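Local atomic coordinates of receptor-like protein kinase ANXUR1 (Arabidopsis thaliana, PDB entry 6FIG), a protein that probably acts as a cell-surface receptor kinase in plant reproduction, its extracellular part, whose structure this is, being of the malectin-like type. Residues A[159-162]-A[163-167]; A[211-214]-A[215-218]; A[239-242]-A[243-246]. All coordinates share one frame; numbering follows the deposited sequence.

Contact 1 (A[159-162]-A[163-167]); sequences IQMP and ELFDT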
# COMPACT_ATOMS: atom_id res chain seq x y z
N ILE A 159 6.91 5.82 -7.91
CA ILE A 159 6.01 4.70 -7.63
C ILE A 159 6.11 3.74 -8.81
O ILE A 159 5.76 4.11 -9.93
CB ILE A 159 4.56 5.20 -7.51
CG1 ILE A 159 4.41 6.25 -6.39
CG2 ILE A 159 3.60 4.04 -7.28
CD1 ILE A 159 3.23 7.17 -6.58
N GLN A 160 6.55 2.52 -8.55
CA GLN A 160 6.53 1.48 -9.58
C GLN A 160 5.09 1.19 -10.00
O GLN A 160 4.21 1.09 -9.15
CB GLN A 160 7.17 0.19 -9.06
CG GLN A 160 7.46 -0.80 -10.16
CD GLN A 160 8.10 -2.05 -9.64
OE1 GLN A 160 9.22 -2.01 -9.12
NE2 GLN A 160 7.41 -3.17 -9.80
N MET A 161 4.83 1.08 -11.31
CA MET A 161 3.47 0.85 -11.79
C MET A 161 3.47 -0.19 -12.88
O MET A 161 4.46 -0.40 -13.54
CB MET A 161 2.80 2.13 -12.28
CG MET A 161 3.43 2.71 -13.53
SD MET A 161 2.58 4.14 -14.14
CE MET A 161 1.11 3.41 -14.83
N PRO A 162 2.34 -0.89 -13.06
CA PRO A 162 2.24 -1.81 -14.19
C PRO A 162 2.22 -1.09 -15.55
O PRO A 162 2.05 0.14 -15.65
CB PRO A 162 0.88 -2.51 -13.96
CG PRO A 162 0.49 -2.19 -12.55
CD PRO A 162 1.11 -0.86 -12.25
N GLU A 163 2.41 -1.89 -16.59
CA GLU A 163 2.33 -1.38 -17.96
C GLU A 163 0.87 -1.22 -18.37
O GLU A 163 0.27 -2.10 -18.97
CB GLU A 163 3.06 -2.33 -18.92
CG GLU A 163 4.55 -2.38 -18.65
CD GLU A 163 5.32 -1.15 -19.12
OE1 GLU A 163 4.74 -0.20 -19.70
OE2 GLU A 163 6.54 -1.15 -18.90
N LEU A 164 0.31 -0.07 -18.02
CA LEU A 164 -1.11 0.16 -18.20
C LEU A 164 -1.43 0.81 -19.55
O LEU A 164 -2.60 1.12 -19.80
CB LEU A 164 -1.65 1.04 -17.08
CG LEU A 164 -1.60 0.34 -15.71
CD1 LEU A 164 -2.18 1.29 -14.67
CD2 LEU A 164 -2.31 -0.98 -15.71
N PHE A 165 -0.41 1.00 -20.40
CA PHE A 165 -0.56 1.69 -21.68
C PHE A 165 -0.20 0.74 -22.81
O PHE A 165 0.75 -0.02 -22.73
CB PHE A 165 0.35 2.91 -21.73
CG PHE A 165 0.10 3.87 -20.60
CD1 PHE A 165 -1.03 4.66 -20.60
CD2 PHE A 165 0.95 3.91 -19.50
CE1 PHE A 165 -1.29 5.55 -19.54
CE2 PHE A 165 0.71 4.78 -18.45
CZ PHE A 165 -0.42 5.59 -18.46
N ASP A 166 -0.98 0.78 -23.87
CA ASP A 166 -0.68 0.01 -25.07
C ASP A 166 -1.03 0.92 -26.26
O ASP A 166 -0.68 2.12 -26.23
CB ASP A 166 -1.45 -1.31 -25.06
CG ASP A 166 -0.91 -2.30 -26.06
OD1 ASP A 166 0.33 -2.54 -26.06
OD2 ASP A 166 -1.70 -2.84 -26.85
N THR A 167 -1.76 0.44 -27.25
CA THR A 167 -2.03 1.25 -28.43
C THR A 167 -3.28 2.10 -28.23
O THR A 167 -4.16 1.79 -27.41
CB THR A 167 -2.16 0.39 -29.70
OG1 THR A 167 -3.30 -0.47 -29.57
CG2 THR A 167 -0.94 -0.43 -29.92
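Pro162 and Leu164 face each other across a single residue, Glu163, which is the centre of an inverse gamma turn. The chain leaves its strand extended through Met161 and is then kinked at Glu163, bringing Pro162 O to 2.9 Å from Leu164 N. Beyond the kink the backbone runs on as loop toward Thr167, without regular structure.

The side chains round this turn meet one another through carbon atoms, and Met161 reaches both Leu164 and Phe165. Its CG lies between the backbone N and the carbonyl carbon (chi1 68°), and the chain runs extended and then bends at chi3, which carries the terminal methyl forward past the proline to the residues beyond the turn. There CE touches two neighbours at once, Leu164 CD1 at 3.9 Å and Phe165 CE2 at 3.9 Å. The methionine runs at roughly a right angle to the phenylalanine and meets the ring obliquely. Leu164 divides its branches: while CD1 takes the methionine methyl, CD2 rests on the proline ring, 3.9 Å from Pro162 CB. Against the backbone, Leu164 CG lies 3.7 Å from Pro162 O. Glu163 points out of the turn. Folded back at chi2 (-74°), it directs its carboxylate away from this apolar group, and OE1 forms a salt bridge with Arg73.

Strand 73-80 flanks the turn, since Arg73 also bonds to the backbone of Met161, and Ser127 of strand 122-128 touches both Met161 and Phe165. Phe165 meets Phe370 edge-to-face, and Leu164 O accepts a hydrogen bond from Arg283. The turn thus carries the chain from strand 151-161, paired with strands 4-7, 54-58 and 73-80, toward strand 167-170, which pairs with strand 327-336, consistent with a connection between two tandem malectin-like lobes.

Contact 2 (A[211-214]-A[215-218]); sequences WYND and APYI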
# COMPACT_ATOMS: atom_id res chain seq x y z
N TRP A 211 -8.77 10.91 -8.53
CA TRP A 211 -9.73 11.01 -9.65
C TRP A 211 -10.70 12.14 -9.31
O TRP A 211 -11.42 12.07 -8.32
CB TRP A 211 -10.45 9.69 -9.87
CG TRP A 211 -9.57 8.51 -10.12
CD1 TRP A 211 -8.79 7.85 -9.19
CD2 TRP A 211 -9.33 7.86 -11.37
NE1 TRP A 211 -8.11 6.82 -9.80
CE2 TRP A 211 -8.43 6.81 -11.14
CE3 TRP A 211 -9.83 8.05 -12.68
CZ2 TRP A 211 -7.99 5.97 -12.15
CZ3 TRP A 211 -9.41 7.21 -13.67
CH2 TRP A 211 -8.50 6.19 -13.41
N TYR A 212 -10.73 13.18 -10.12
CA TYR A 212 -11.50 14.39 -9.78
C TYR A 212 -12.86 14.41 -10.47
O TYR A 212 -13.01 13.93 -11.60
CB TYR A 212 -10.72 15.62 -10.22
CG TYR A 212 -9.40 15.79 -9.50
CD1 TYR A 212 -9.34 16.48 -8.31
CD2 TYR A 212 -8.23 15.24 -10.02
CE1 TYR A 212 -8.12 16.64 -7.65
CE2 TYR A 212 -7.01 15.40 -9.38
CZ TYR A 212 -6.96 16.10 -8.20
OH TYR A 212 -5.75 16.24 -7.56
N ASN A 213 -13.83 15.02 -9.80
CA ASN A 213 -15.13 15.21 -10.43
C ASN A 213 -14.98 15.99 -11.74
O ASN A 213 -14.13 16.89 -11.86
CB ASN A 213 -16.09 15.90 -9.48
CG ASN A 213 -17.43 16.19 -10.14
OD1 ASN A 213 -17.67 17.31 -10.56
ND2 ASN A 213 -18.28 15.17 -10.27
N ASP A 214 -15.78 15.61 -12.74
CA ASP A 214 -15.66 16.17 -14.10
C ASP A 214 -16.43 17.46 -14.36
O ASP A 214 -16.22 18.08 -15.39
CB ASP A 214 -16.07 15.13 -15.14
CG ASP A 214 -17.55 14.86 -15.13
OD1 ASP A 214 -18.09 14.60 -14.02
OD2 ASP A 214 -18.18 14.92 -16.21
N ALA A 215 -17.31 17.86 -13.45
CA ALA A 215 -18.22 18.99 -13.69
C ALA A 215 -17.53 20.28 -14.15
O ALA A 215 -18.05 20.96 -15.04
CB ALA A 215 -19.08 19.26 -12.47
N PRO A 216 -16.35 20.61 -13.59
CA PRO A 216 -15.67 21.84 -14.01
C PRO A 216 -15.25 21.89 -15.48
O PRO A 216 -15.03 22.99 -16.01
CB PRO A 216 -14.43 21.87 -13.11
CG PRO A 216 -14.88 21.15 -11.88
CD PRO A 216 -15.69 20.02 -12.41
N TYR A 217 -15.20 20.73 -16.14
CA TYR A 217 -14.74 20.63 -17.51
C TYR A 217 -15.88 20.56 -18.53
O TYR A 217 -15.61 20.48 -19.73
CB TYR A 217 -13.83 19.40 -17.62
CG TYR A 217 -12.64 19.55 -16.71
CD1 TYR A 217 -11.57 20.34 -17.08
CD2 TYR A 217 -12.62 18.96 -15.45
CE1 TYR A 217 -10.47 20.50 -16.25
CE2 TYR A 217 -11.52 19.12 -14.60
CZ TYR A 217 -10.46 19.90 -15.01
OH TYR A 217 -9.37 20.06 -14.18
N ILE A 218 -17.12 20.61 -18.07
CA ILE A 218 -18.27 20.52 -18.99
C ILE A 218 -18.55 21.89 -19.55
O ILE A 218 -18.76 22.85 -18.79
CB ILE A 218 -19.53 19.98 -18.31
CG1 ILE A 218 -19.29 18.54 -17.88
CG2 ILE A 218 -20.74 20.04 -19.25
CD1 ILE A 218 -20.16 18.11 -16.74
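Two hydrogen bonds join Asn213 and Asp214 to the residues that follow them. In the first, Asn213 OD1 accepts from Ala215 N at 3.0 Å, closing an Asx turn; CG stands opposite the backbone N (chi1 176°), which lets the amide oxygen reach forward along the chain. The N-H approaches from above the amide plane, about 60° out of it, and Ala215 CB lies against the same oxygen, 3.1 Å from Asn213 OD1. The other end of the amide is held by Gly195, whose carbonyl takes ND2, so both ends are engaged and the rotation of the group is fixed. In the second bond, Tyr217 N reaches Asp214 O at 2.9 Å, closing a type I turn that opens the short 3-10 segment 215-217. Ile218 N to Ala215 O, at 3.2 Å, continues it.

Carbon-to-oxygen van der Waals contacts surround these bonds. Pro216, which has no N-H to give, sets its ring carbon CD 3.5 Å from Asn213 O. The Tyr217 ring offers its edge to Asp214 O, with CD2 3.7 Å away. Ile218 extends CD1 to within 3.8 Å of Asp214 OD2.

Charge is concentrated on the buried Asp214. Its OD2 receives Trp270 NE1 and forms a salt bridge with Arg254, and OD1 accepts from Gly194 N. Such a grip would probably favour the ionised carboxylate. Gly194 follows Asn192 and Val193 of a calcium site, which suggests a second-shell role for Asp214.

The turn lies at the end of the short, weakly bonded strand 212-213, which runs parallel to strand 185-192. Tyr217 packs against Phe189 and Leu191 of that strand and against Phe272 of strand 268-273, while Arg254 of strand 252-255 touches Ala215 and Ile218.

Contact 3 (A[239-242]-A[243-246]); sequences NMPV and SIAP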
# COMPACT_ATOMS: atom_id res chain seq x y z
N ASN A 239 -10.75 -10.04 -17.03
CA ASN A 239 -9.29 -10.02 -17.20
C ASN A 239 -8.74 -8.60 -17.34
O ASN A 239 -7.54 -8.45 -17.55
CB ASN A 239 -8.83 -10.88 -18.38
CG ASN A 239 -9.18 -12.35 -18.21
OD1 ASN A 239 -8.97 -12.93 -17.15
ND2 ASN A 239 -9.69 -12.95 -19.27
N MET A 240 -9.57 -7.57 -17.20
CA MET A 240 -9.03 -6.20 -17.12
C MET A 240 -8.35 -5.98 -15.78
O MET A 240 -8.95 -6.25 -14.73
CB MET A 240 -10.10 -5.14 -17.28
CG MET A 240 -9.49 -3.77 -17.53
SD MET A 240 -10.64 -2.41 -17.68
CE MET A 240 -11.05 -2.01 -15.97
N PRO A 241 -7.10 -5.47 -15.78
CA PRO A 241 -6.44 -5.26 -14.50
C PRO A 241 -7.16 -4.26 -13.61
O PRO A 241 -7.57 -3.21 -14.07
CB PRO A 241 -5.04 -4.71 -14.89
CG PRO A 241 -4.83 -5.25 -16.28
CD PRO A 241 -6.19 -5.21 -16.91
N VAL A 242 -7.28 -4.59 -12.32
CA VAL A 242 -7.92 -3.66 -11.39
C VAL A 242 -7.13 -2.36 -11.25
O VAL A 242 -7.71 -1.33 -10.94
CB VAL A 242 -8.22 -4.26 -9.98
CG1 VAL A 242 -9.15 -5.46 -10.11
CG2 VAL A 242 -6.99 -4.57 -9.19
N SER A 243 -5.81 -2.40 -11.52
CA SER A 243 -4.98 -1.19 -11.53
C SER A 243 -5.38 -0.15 -12.56
O SER A 243 -4.98 1.01 -12.45
CB SER A 243 -3.50 -1.52 -11.77
OG SER A 243 -3.00 -2.36 -10.76
N ILE A 244 -6.18 -0.54 -13.58
CA ILE A 244 -6.60 0.43 -14.58
C ILE A 244 -7.36 1.59 -13.93
O ILE A 244 -7.09 2.74 -14.21
CB ILE A 244 -7.43 -0.24 -15.71
CG1 ILE A 244 -6.50 -1.08 -16.62
CG2 ILE A 244 -8.23 0.75 -16.49
CD1 ILE A 244 -5.58 -0.26 -17.53
N ALA A 245 -8.29 1.26 -13.04
CA ALA A 245 -9.07 2.30 -12.35
C ALA A 245 -9.86 1.62 -11.23
O ALA A 245 -10.25 0.47 -11.37
CB ALA A 245 -10.03 2.98 -13.30
N PRO A 246 -10.09 2.34 -10.13
CA PRO A 246 -10.82 1.76 -9.03
C PRO A 246 -12.30 1.58 -9.30
O PRO A 246 -12.90 2.24 -10.17
CB PRO A 246 -10.59 2.76 -7.89
CG PRO A 246 -10.36 4.04 -8.57
CD PRO A 246 -9.65 3.71 -9.84
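Pro241 and Ile244 close a type I turn in the loop between strand 225-228 and helix 247-250, just ahead of that helix: Ile244 N donates to Pro241 O at 3.0 Å, nearly straight at the hydrogen (163°) but arriving well above the carbonyl plane. One residue on, the pattern weakens, for Ala245 N reaches Val242 O only in a weak bond of 3.4 Å. Val242 O has a further partner in Ser204 OG. It also lies 3.1 Å from Ala245 O, an approach of two acceptors that cannot be a bond; Ala245 O is hydrogen-bonded to Tyr237 OH, so each of these crowded oxygens has a partner of its own. The two carbonyls between them both meet the guanidinium of Arg209, whose NH2 binds Ser243 O while NH1 makes a weak bond to Ile244 O. In one of its two conformers Ser243 OG is hydrogen-bonded to Asp134 OD2 of the second subunit, so this link may be only partly occupied.

The apolar side of the turn is made by Met240 and Ile244. With CG of Met240 swung away from the backbone N (chi1 -167°) and the chain bent at its end, the methionine passes across the isoleucine at about a right angle, CE lying 4.0 Å from Ile244 CG2. The Ile244 CG1 branch lies 4.2 Å from Pro241 CD. Tyr250 and Tyr329 cover this pair.

The chemistry implies a turn whose own bonds are few: much of the hold on its carbonyls comes from Ser204, Arg209 and Tyr237, while Pro241 and Val242 pack against Asp134 of the second subunit.

Overall arrangement
Contacts 1 and 3 are direct neighbours, their centres about 11 Å apart: Leu164 CD1 packs 3.6 Å from Ser243 O, and Leu164 CD2 lies 3.8 Å from Ile244 CD1. Both also touch the second subunit. Contact 2 stands on the opposite side of the chain's centre from contact 1, about 24 Å between centres and about 8 Å between nearest atoms. It meets contact 3 through Trp211, whose CH2 is 3.6 Å from Ala245 CB. The side chains of Asp214 and Ala245 lie about 7 and 9 Å from bound calcium, presumably the ion held by Asn192, Val193, Ile249, Thr252 and Asn365, to which neither contributes directly.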